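Local coordinates for protein putative secreted endoglycosylceramidase (PDB 6JYZ) that probably hydrolyses O-glycosidic bonds of galactosylceramide-type glycolipids as a secreted endogalactosylceramidase of glycoside hydrolase family 5, at residues Gly96-Val110 and Thr200-Val214. Numbering follows the deposited sequence.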
ATOM      1  N   GLY A  96       7.222  15.830 -19.636  1.00 11.20           N
ATOM      2  CA  GLY A  96       7.342  17.118 -18.976  1.00 11.59           C
ATOM      3  C   GLY A  96       6.013  17.659 -18.474  1.00 10.50           C
ATOM      4  O   GLY A  96       6.053  18.655 -17.754  1.00 11.22           O
ATOM      5  N   ALA A  97       4.873  17.071 -18.826  1.00 11.16           N
ATOM      6  CA  ALA A  97       3.574  17.589 -18.349  1.00  9.96           C
ATOM      7  C   ALA A  97       3.361  17.299 -16.872  1.00 10.37           C
ATOM      8  O   ALA A  97       3.991  16.356 -16.324  1.00 10.64           O
ATOM      9  CB  ALA A  97       2.442  16.980 -19.123  1.00 11.93           C
ATOM     10  N   PHE A  98       2.496  18.042 -16.231  1.00 10.02           N
ATOM     11  CA  PHE A  98       2.100  17.730 -14.867  1.00  9.41           C
ATOM     12  C   PHE A  98       0.622  18.054 -14.788  1.00  9.30           C
ATOM     13  O   PHE A  98       0.229  19.228 -14.821  1.00 10.41           O
ATOM     14  CB  PHE A  98       2.913  18.523 -13.863  1.00 10.09           C
ATOM     15  CG  PHE A  98       2.654  18.077 -12.424  1.00  9.93           C
ATOM     16  CD1 PHE A  98       3.045  16.815 -11.985  1.00 10.98           C
ATOM     17  CD2 PHE A  98       1.968  18.912 -11.550  1.00 10.49           C
ATOM     18  CE1 PHE A  98       2.808  16.447 -10.644  1.00 11.48           C
ATOM     19  CE2 PHE A  98       1.712  18.534 -10.209  1.00 11.71           C
ATOM     20  CZ  PHE A  98       2.135  17.281  -9.798  1.00 11.42           C
ATOM     21  N   ASP A  99      -0.246  17.031 -14.754  1.00  9.16           N
ATOM     22  CA  ASP A  99      -1.683  17.237 -14.891  1.00  9.43           C
ATOM     23  C   ASP A  99      -2.323  17.617 -13.577  1.00  9.59           C
ATOM     24  O   ASP A  99      -2.589  16.747 -12.688  1.00 10.48           O
ATOM     25  CB  ASP A  99      -2.375  16.016 -15.469  1.00 10.60           C
ATOM     26  CG  ASP A  99      -3.847  16.235 -15.765  1.00 11.06           C
ATOM     27  OD1 ASP A  99      -4.350  17.354 -15.450  1.00 10.79           O
ATOM     28  OD2 ASP A  99      -4.471  15.293 -16.277  1.00 12.64           O
ATOM     29  N   ALA A 100      -2.508  18.906 -13.346  1.00  9.89           N
ATOM     30  CA  ALA A 100      -3.093  19.393 -12.113  1.00  9.68           C
ATOM     31  C   ALA A 100      -4.539  18.970 -11.951  1.00  9.74           C
ATOM     32  O   ALA A 100      -5.009  18.982 -10.802  1.00 10.28           O
ATOM     33  CB  ALA A 100      -3.010  20.926 -12.122  1.00 13.46           C
ATOM     34  N   ALA A 101      -5.252  18.631 -13.020  1.00  9.19           N
ATOM     35  CA  ALA A 101      -6.589  18.144 -12.835  1.00 10.45           C
ATOM     36  C   ALA A 101      -6.569  16.735 -12.213  1.00 10.63           C
ATOM     37  O   ALA A 101      -7.450  16.393 -11.412  1.00 11.65           O
ATOM     38  CB  ALA A 101      -7.354  18.076 -14.140  1.00 11.97           C
ATOM     39  N   TYR A 102      -5.564  15.927 -12.566  1.00  9.58           N
ATOM     40  CA  TYR A 102      -5.415  14.621 -11.873  1.00  9.51           C
ATOM     41  C   TYR A 102      -4.979  14.854 -10.454  1.00 10.28           C
ATOM     42  O   TYR A 102      -5.519  14.213  -9.506  1.00 10.69           O
ATOM     43  CB  TYR A 102      -4.410  13.789 -12.658  1.00  9.78           C
ATOM     44  CG  TYR A 102      -4.206  12.397 -12.054  1.00  9.25           C
ATOM     45  CD1 TYR A 102      -5.225  11.485 -12.076  1.00  9.82           C
ATOM     46  CD2 TYR A 102      -2.981  12.034 -11.482  1.00  9.78           C
ATOM     47  CE1 TYR A 102      -5.094  10.186 -11.545  1.00 10.04           C
ATOM     48  CE2 TYR A 102      -2.826  10.738 -10.976  1.00 10.02           C
ATOM     49  CZ  TYR A 102      -3.865   9.869 -11.015  1.00  9.53           C
ATOM     50  OH  TYR A 102      -3.628   8.566 -10.570  1.00 10.77           O
ATOM     51  N   VAL A 103      -4.096  15.805 -10.175  1.00  9.98           N
ATOM     52  CA  VAL A 103      -3.726  16.155  -8.816  1.00 10.72           C
ATOM     53  C   VAL A 103      -4.949  16.581  -8.032  1.00 10.35           C
ATOM     54  O   VAL A 103      -5.084  16.232  -6.852  1.00 10.78           O
ATOM     55  CB  VAL A 103      -2.657  17.261  -8.760  1.00 10.87           C
ATOM     56  CG1 VAL A 103      -2.403  17.657  -7.306  1.00 13.22           C
ATOM     57  CG2 VAL A 103      -1.363  16.731  -9.398  1.00 12.51           C
ATOM     58  N   ALA A 104      -5.910  17.311  -8.644  1.00 10.54           N
ATOM     59  CA  ALA A 104      -7.093  17.710  -7.875  1.00 10.46           C
ATOM     60  C   ALA A 104      -7.923  16.490  -7.545  1.00 10.25           C
ATOM     61  O   ALA A 104      -8.536  16.502  -6.461  1.00 11.60           O
ATOM     62  CB  ALA A 104      -7.901  18.704  -8.731  1.00 11.69           C
ATOM     63  N   ARG A 105      -7.965  15.435  -8.364  1.00 10.23           N
ATOM     64  CA  ARG A 105      -8.670  14.235  -7.934  1.00 10.72           C
ATOM     65  C   ARG A 105      -7.935  13.587  -6.773  1.00 10.41           C
ATOM     66  O   ARG A 105      -8.602  13.076  -5.829  1.00 10.94           O
ATOM     67  CB  ARG A 105      -8.721  13.224  -9.074  1.00 12.62           C
ATOM     68  CG  ARG A 105      -9.568  13.714 -10.269  1.00 12.65           C
ATOM     69  CD  ARG A 105      -9.512  12.869 -11.512  1.00 16.03           C
ATOM     70  NE  ARG A 105     -10.078  11.553 -11.249  1.00 17.63           N
ATOM     71  CZ  ARG A 105      -9.781  10.490 -11.967  1.00 21.17           C
ATOM     72  NH1 ARG A 105      -8.841  10.524 -12.900  1.00 23.70           N
ATOM     73  NH2 ARG A 105     -10.377   9.351 -11.678  1.00 22.64           N
ATOM     74  N   ILE A 106      -6.615  13.551  -6.774  1.00 10.29           N
ATOM     75  CA  ILE A 106      -5.853  13.041  -5.617  1.00 10.54           C
ATOM     76  C   ILE A 106      -6.192  13.870  -4.389  1.00 11.14           C
ATOM     77  O   ILE A 106      -6.437  13.321  -3.284  1.00 10.93           O
ATOM     78  CB  ILE A 106      -4.352  13.073  -5.920  1.00 10.19           C
ATOM     79  CG1 ILE A 106      -4.018  12.155  -7.093  1.00 10.70           C
ATOM     80  CG2 ILE A 106      -3.567  12.653  -4.672  1.00 10.82           C
ATOM     81  CD1 ILE A 106      -2.571  12.244  -7.552  1.00 11.79           C
ATOM     82  N   ARG A 107      -6.205  15.197  -4.501  1.00 10.36           N
ATOM     83  CA  ARG A 107      -6.447  16.046  -3.352  1.00 10.78           C
ATOM     84  C   ARG A 107      -7.861  15.840  -2.846  1.00 11.00           C
ATOM     85  O   ARG A 107      -8.029  15.810  -1.601  1.00 11.39           O
ATOM     86  CB  ARG A 107      -6.230  17.513  -3.763  1.00 11.75           C
ATOM     87  CG  ARG A 107      -6.362  18.457  -2.567  1.00 12.43           C
ATOM     88  CD  ARG A 107      -6.028  19.907  -2.929  1.00 13.61           C
ATOM     89  NE  ARG A 107      -4.579  20.034  -3.189  1.00 14.17           N
ATOM     90  CZ  ARG A 107      -3.994  20.275  -4.351  1.00 15.05           C
ATOM     91  NH1 ARG A 107      -4.703  20.340  -5.460  1.00 16.46           N
ATOM     92  NH2 ARG A 107      -2.662  20.277  -4.369  1.00 16.16           N
ATOM     93  N   GLU A 108      -8.824  15.633  -3.685  1.00 10.98           N
ATOM     94  CA  GLU A 108     -10.171  15.315  -3.220  1.00 12.22           C
ATOM     95  C   GLU A 108     -10.194  14.011  -2.450  1.00 11.98           C
ATOM     96  O   GLU A 108     -10.872  13.923  -1.419  1.00 12.50           O
ATOM     97  CB  GLU A 108     -11.129  15.295  -4.425  1.00 12.42           C
ATOM     98  CG  GLU A 108     -12.572  14.962  -4.042  1.00 16.29           C
ATOM     99  CD  GLU A 108     -13.356  14.775  -5.325  1.00 23.72           C
ATOM    100  OE1 GLU A 108     -13.078  13.873  -6.131  1.00 24.85           O
ATOM    101  OE2 GLU A 108     -14.179  15.649  -5.580  1.00 30.42           O
ATOM    102  N   ALA A 109      -9.489  12.973  -2.933  1.00 10.66           N
ATOM    103  CA  ALA A 109      -9.410  11.722  -2.178  1.00 10.43           C
ATOM    104  C   ALA A 109      -8.706  11.925  -0.849  1.00 11.06           C
ATOM    105  O   ALA A 109      -9.169  11.344   0.184  1.00 11.22           O
ATOM    106  CB  ALA A 109      -8.666  10.684  -3.028  1.00 12.48           C
ATOM    107  N   VAL A 110      -7.651  12.701  -0.768  1.00 10.28           N
ATOM    108  CA  VAL A 110      -6.969  12.960   0.478  1.00 10.63           C
ATOM    109  C   VAL A 110      -7.926  13.636   1.438  1.00 11.86           C
ATOM    110  O   VAL A 110      -7.928  13.338   2.647  1.00 11.44           O
ATOM    111  CB  VAL A 110      -5.717  13.808   0.259  1.00 10.57           C
ATOM    112  CG1 VAL A 110      -5.110  14.309   1.549  1.00 11.91           C
ATOM    113  CG2 VAL A 110      -4.646  12.985  -0.488  1.00 12.05           C
ATOM    114  N   THR A 200       8.504  14.420 -11.502  1.00  9.24           N
ATOM    115  CA  THR A 200       7.078  14.261 -11.247  1.00  9.08           C
ATOM    116  C   THR A 200       6.819  14.052  -9.733  1.00  9.13           C
ATOM    117  O   THR A 200       5.896  14.657  -9.165  1.00 10.01           O
ATOM    118  CB  THR A 200       6.506  13.116 -12.106  1.00  9.91           C
ATOM    119  OG1 THR A 200       6.605  13.524 -13.467  1.00 10.93           O
ATOM    120  CG2 THR A 200       5.083  12.758 -11.714  1.00 11.86           C
ATOM    121  N   TRP A 201       7.640  13.233  -9.075  1.00  9.37           N
ATOM    122  CA  TRP A 201       7.490  13.057  -7.634  1.00  9.45           C
ATOM    123  C   TRP A 201       7.700  14.368  -6.902  1.00  9.55           C
ATOM    124  O   TRP A 201       6.968  14.686  -5.976  1.00 10.45           O
ATOM    125  CB  TRP A 201       8.501  12.027  -7.080  1.00  9.73           C
ATOM    126  CG  TRP A 201       7.856  10.730  -6.690  1.00  9.38           C
ATOM    127  CD1 TRP A 201       8.222   9.466  -7.069  1.00  9.92           C
ATOM    128  CD2 TRP A 201       6.734  10.568  -5.786  1.00  9.34           C
ATOM    129  NE1 TRP A 201       7.423   8.526  -6.458  1.00  9.36           N
ATOM    130  CE2 TRP A 201       6.474   9.188  -5.663  1.00  9.43           C
ATOM    131  CE3 TRP A 201       5.903  11.482  -5.090  1.00  9.27           C
ATOM    132  CZ2 TRP A 201       5.427   8.685  -4.868  1.00 10.01           C
ATOM    133  CZ3 TRP A 201       4.867  10.964  -4.329  1.00 10.32           C
ATOM    134  CH2 TRP A 201       4.606   9.581  -4.238  1.00 10.43           C
ATOM    135  N   ALA A 202       8.711  15.146  -7.277  1.00  9.83           N
ATOM    136  CA  ALA A 202       8.963  16.442  -6.614  1.00  9.92           C
ATOM    137  C   ALA A 202       7.751  17.356  -6.785  1.00 10.16           C
ATOM    138  O   ALA A 202       7.295  17.984  -5.800  1.00 10.61           O
ATOM    139  CB  ALA A 202      10.217  17.055  -7.188  1.00 11.07           C
ATOM    140  N   ARG A 203       7.203  17.390  -7.998  1.00  9.55           N
ATOM    141  CA  ARG A 203       6.042  18.260  -8.268  1.00 10.84           C
ATOM    142  C   ARG A 203       4.872  17.800  -7.417  1.00 10.80           C
ATOM    143  O   ARG A 203       4.118  18.624  -6.877  1.00 11.46           O
ATOM    144  CB  ARG A 203       5.704  18.203  -9.757  1.00 10.01           C
ATOM    145  CG  ARG A 203       6.745  18.963 -10.577  1.00 10.34           C
ATOM    146  CD  ARG A 203       6.510  18.659 -12.046  1.00 11.32           C
ATOM    147  NE  ARG A 203       7.360  19.550 -12.850  1.00 11.49           N
ATOM    148  CZ  ARG A 203       7.327  19.542 -14.157  1.00 10.25           C
ATOM    149  NH1 ARG A 203       6.724  18.613 -14.855  1.00 11.04           N
ATOM    150  NH2 ARG A 203       7.973  20.537 -14.793  1.00 12.35           N
ATOM    151  N   LEU A 204       4.648  16.484  -7.273  1.00 10.04           N
ATOM    152  CA  LEU A 204       3.530  16.005  -6.463  1.00 10.10           C
ATOM    153  C   LEU A 204       3.760  16.265  -4.995  1.00 10.09           C
ATOM    154  O   LEU A 204       2.794  16.662  -4.298  1.00 11.01           O
ATOM    155  CB  LEU A 204       3.331  14.506  -6.759  1.00 10.98           C
ATOM    156  CG  LEU A 204       2.134  13.886  -6.032  1.00 10.73           C
ATOM    157  CD1 LEU A 204       0.826  14.593  -6.417  1.00 12.64           C
ATOM    158  CD2 LEU A 204       2.038  12.408  -6.323  1.00 12.09           C
ATOM    159  N   ALA A 205       4.985  16.085  -4.494  1.00 10.27           N
ATOM    160  CA  ALA A 205       5.198  16.365  -3.082  1.00 10.47           C
ATOM    161  C   ALA A 205       4.926  17.830  -2.801  1.00 11.75           C
ATOM    162  O   ALA A 205       4.441  18.171  -1.705  1.00 12.08           O
ATOM    163  CB  ALA A 205       6.635  16.006  -2.696  1.00 12.40           C
ATOM    164  N   ALA A 206       5.319  18.717  -3.686  1.00 10.71           N
ATOM    165  CA  ALA A 206       5.047  20.140  -3.479  1.00 10.84           C
ATOM    166  C   ALA A 206       3.541  20.383  -3.284  1.00 11.12           C
ATOM    167  O   ALA A 206       3.196  21.290  -2.488  1.00 13.72           O
ATOM    168  CB  ALA A 206       5.607  20.994  -4.630  1.00 12.28           C
ATOM    169  N   GLU A 207       2.678  19.642  -3.932  1.00 11.22           N
ATOM    170  CA  GLU A 207       1.233  19.817  -3.837  1.00 11.69           C
ATOM    171  C   GLU A 207       0.676  19.426  -2.505  1.00 11.72           C
ATOM    172  O   GLU A 207      -0.502  19.760  -2.225  1.00 13.91           O
ATOM    173  CB  GLU A 207       0.587  18.981  -4.946  1.00 11.95           C
ATOM    174  CG  GLU A 207       0.900  19.403  -6.353  1.00 13.58           C
ATOM    175  CD  GLU A 207       0.320  20.716  -6.753  1.00 16.70           C
ATOM    176  OE1 GLU A 207      -0.753  21.108  -6.306  1.00 17.84           O
ATOM    177  OE2 GLU A 207       0.969  21.383  -7.567  1.00 20.15           O
ATOM    178  N   PHE A 208       1.456  18.723  -1.655  1.00 11.10           N
ATOM    179  CA  PHE A 208       0.967  18.244  -0.373  1.00 10.75           C
ATOM    180  C   PHE A 208       1.925  18.578   0.743  1.00 11.00           C
ATOM    181  O   PHE A 208       1.780  18.036   1.856  1.00 11.72           O
ATOM    182  CB  PHE A 208       0.684  16.732  -0.464  1.00 10.92           C
ATOM    183  CG  PHE A 208      -0.477  16.420  -1.345  1.00 11.13           C
ATOM    184  CD1 PHE A 208      -1.797  16.662  -0.889  1.00 11.36           C
ATOM    185  CD2 PHE A 208      -0.301  15.999  -2.649  1.00 11.51           C
ATOM    186  CE1 PHE A 208      -2.870  16.422  -1.734  1.00 11.19           C
ATOM    187  CE2 PHE A 208      -1.370  15.796  -3.490  1.00 11.97           C
ATOM    188  CZ  PHE A 208      -2.675  16.017  -3.036  1.00 11.46           C
ATOM    189  N   ARG A 209       2.845  19.503   0.523  1.00 11.50           N
ATOM    190  CA  ARG A 209       3.930  19.723   1.454  1.00 11.55           C
ATOM    191  C   ARG A 209       3.482  20.245   2.837  1.00 12.42           C
ATOM    192  O   ARG A 209       4.263  20.086   3.803  1.00 13.45           O
ATOM    193  CB  ARG A 209       5.021  20.635   0.855  1.00 12.44           C
ATOM    194  CG  ARG A 209       4.546  22.063   0.632  1.00 13.75           C
ATOM    195  CD  ARG A 209       5.663  22.756  -0.119  1.00 16.14           C
ATOM    196  NE  ARG A 209       5.361  24.186  -0.337  1.00 19.83           N
ATOM    197  CZ  ARG A 209       4.713  24.690  -1.365  1.00 23.05           C
ATOM    198  NH1 ARG A 209       4.101  23.895  -2.224  1.00 23.62           N
ATOM    199  NH2 ARG A 209       4.615  26.023  -1.497  1.00 26.21           N
ATOM    200  N   ASN A 210       2.270  20.848   2.872  1.00 11.33           N
ATOM    201  CA  ASN A 210       1.800  21.316   4.170  1.00 13.10           C
ATOM    202  C   ASN A 210       0.607  20.513   4.667  1.00 14.26           C
ATOM    203  O   ASN A 210      -0.060  20.940   5.586  1.00 15.01           O
ATOM    204  CB  ASN A 210       1.457  22.842   4.116  1.00 14.63           C
ATOM    205  CG  ASN A 210       2.677  23.712   4.353  1.00 16.22           C
ATOM    206  OD1 ASN A 210       3.251  23.619   5.426  1.00 18.97           O
ATOM    207  ND2 ASN A 210       3.112  24.381   3.307  1.00 18.71           N
ATOM    208  N   GLU A 211       0.344  19.337   4.091  1.00 12.51           N
ATOM    209  CA  GLU A 211      -0.868  18.568   4.427  1.00 11.96           C
ATOM    210  C   GLU A 211      -0.527  17.437   5.410  1.00 12.82           C
ATOM    211  O   GLU A 211       0.096  16.422   5.005  1.00 12.06           O
ATOM    212  CB  GLU A 211      -1.392  17.945   3.123  1.00 12.27           C
ATOM    213  CG  GLU A 211      -2.626  17.101   3.335  1.00 13.21           C
ATOM    214  CD  GLU A 211      -3.695  17.771   4.157  1.00 15.51           C
ATOM    215  OE1 GLU A 211      -4.397  18.602   3.570  1.00 17.63           O
ATOM    216  OE2 GLU A 211      -3.841  17.499   5.354  1.00 13.90           O
ATOM    217  N   PRO A 212      -0.917  17.518   6.673  1.00 11.51           N
ATOM    218  CA  PRO A 212      -0.570  16.456   7.625  1.00 12.09           C
ATOM    219  C   PRO A 212      -1.325  15.159   7.311  1.00 11.73           C
ATOM    220  O   PRO A 212      -0.860  14.099   7.782  1.00 12.82           O
ATOM    221  CB  PRO A 212      -1.009  17.024   9.003  1.00 13.71           C
ATOM    222  CG  PRO A 212      -2.080  18.036   8.659  1.00 14.64           C
ATOM    223  CD  PRO A 212      -1.638  18.667   7.335  1.00 12.32           C
ATOM    224  N   ALA A 213      -2.426  15.175   6.588  1.00 10.94           N
ATOM    225  CA  ALA A 213      -3.120  13.923   6.331  1.00 10.94           C
ATOM    226  C   ALA A 213      -2.334  13.052   5.396  1.00 11.05           C
ATOM    227  O   ALA A 213      -2.689  11.881   5.264  1.00 11.69           O
ATOM    228  CB  ALA A 213      -4.452  14.258   5.745  1.00 12.52           C
ATOM    229  N   VAL A 214      -1.370  13.572   4.645  1.00 10.96           N
ATOM    230  CA  VAL A 214      -0.551  12.734   3.784  1.00 10.88           C
ATOM    231  C   VAL A 214       0.562  12.179   4.665  1.00 11.43           C
ATOM    232  O   VAL A 214       1.386  12.907   5.210  1.00 12.79           O
ATOM    233  CB  VAL A 214      -0.023  13.519   2.585  1.00 10.85           C
ATOM    234  CG1 VAL A 214       1.092  12.736   1.832  1.00 12.80           C
ATOM    235  CG2 VAL A 214      -1.168  13.866   1.640  1.00 12.88           C
TER
HETATM  236  O   HOH W   1       8.263  20.352 -17.695  1.00 14.68           O
HETATM  237  O   HOH W   2       5.618  16.065 -14.152  1.00 12.38           O
HETATM  238  O   HOH W   3      -2.924  19.990  -0.811  1.00 17.16           O
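The ring of F98 takes the aliphatic part of R203 over one face, in a CH-pi contact with R203 CB 3.6 Å from the centroid of the F98 ring, while OE2 of E207 lies at its edge. With CG anti to the backbone N (chi1 -172°), the F98 ring reaches from the loop onto the helix that carries R203. An arginine suits position 203 because its extended chain runs past the ring to a polar end: NH1 donates to G96 O at 3.0 Å, from above the carbonyl plane. Two waters lie at the edge of this guanidinium, one bridging NH2 to G96 O, the other joining NH1 to A97 O and T200 OG1, a hydroxyl also bonded to E92.

The R107 guanidinium has F208 CZ over one face and E207 at its edge. Its NH2 grips E207 twice, by a salt bridge to the anti lone pair of OE1 (2.8 Å) and by a hydrogen bond to the backbone O (3.1 Å); a third water links NE to that same carbonyl. Replacing R107 by an alanine is likely to leave the E207 carboxylate without its charge partner and its backbone carbonyl with one bond fewer.

At the edge of the F208 ring lies R107 CA, 3.8 Å from CZ; I106 CG2 touches the same CZ obliquely. Branched aliphatic residues fill the space between the segments: V103 CG1 rests on E207 CG, I106 CD1 meets L204 CD1, and V110 CG1 packs 4.0 Å from V214 CG2, where strand 214-218 begins. I106 and F208 both also touch L122 of strand 119-124. Helix 100-115 thus packs against helix 193-206 and the turns leading into strand 214-218, outside the parallel strands 81-86, 119-124 and 214-218, an arrangement characteristic of the (beta/alpha)8 barrel of glycoside hydrolase family 5.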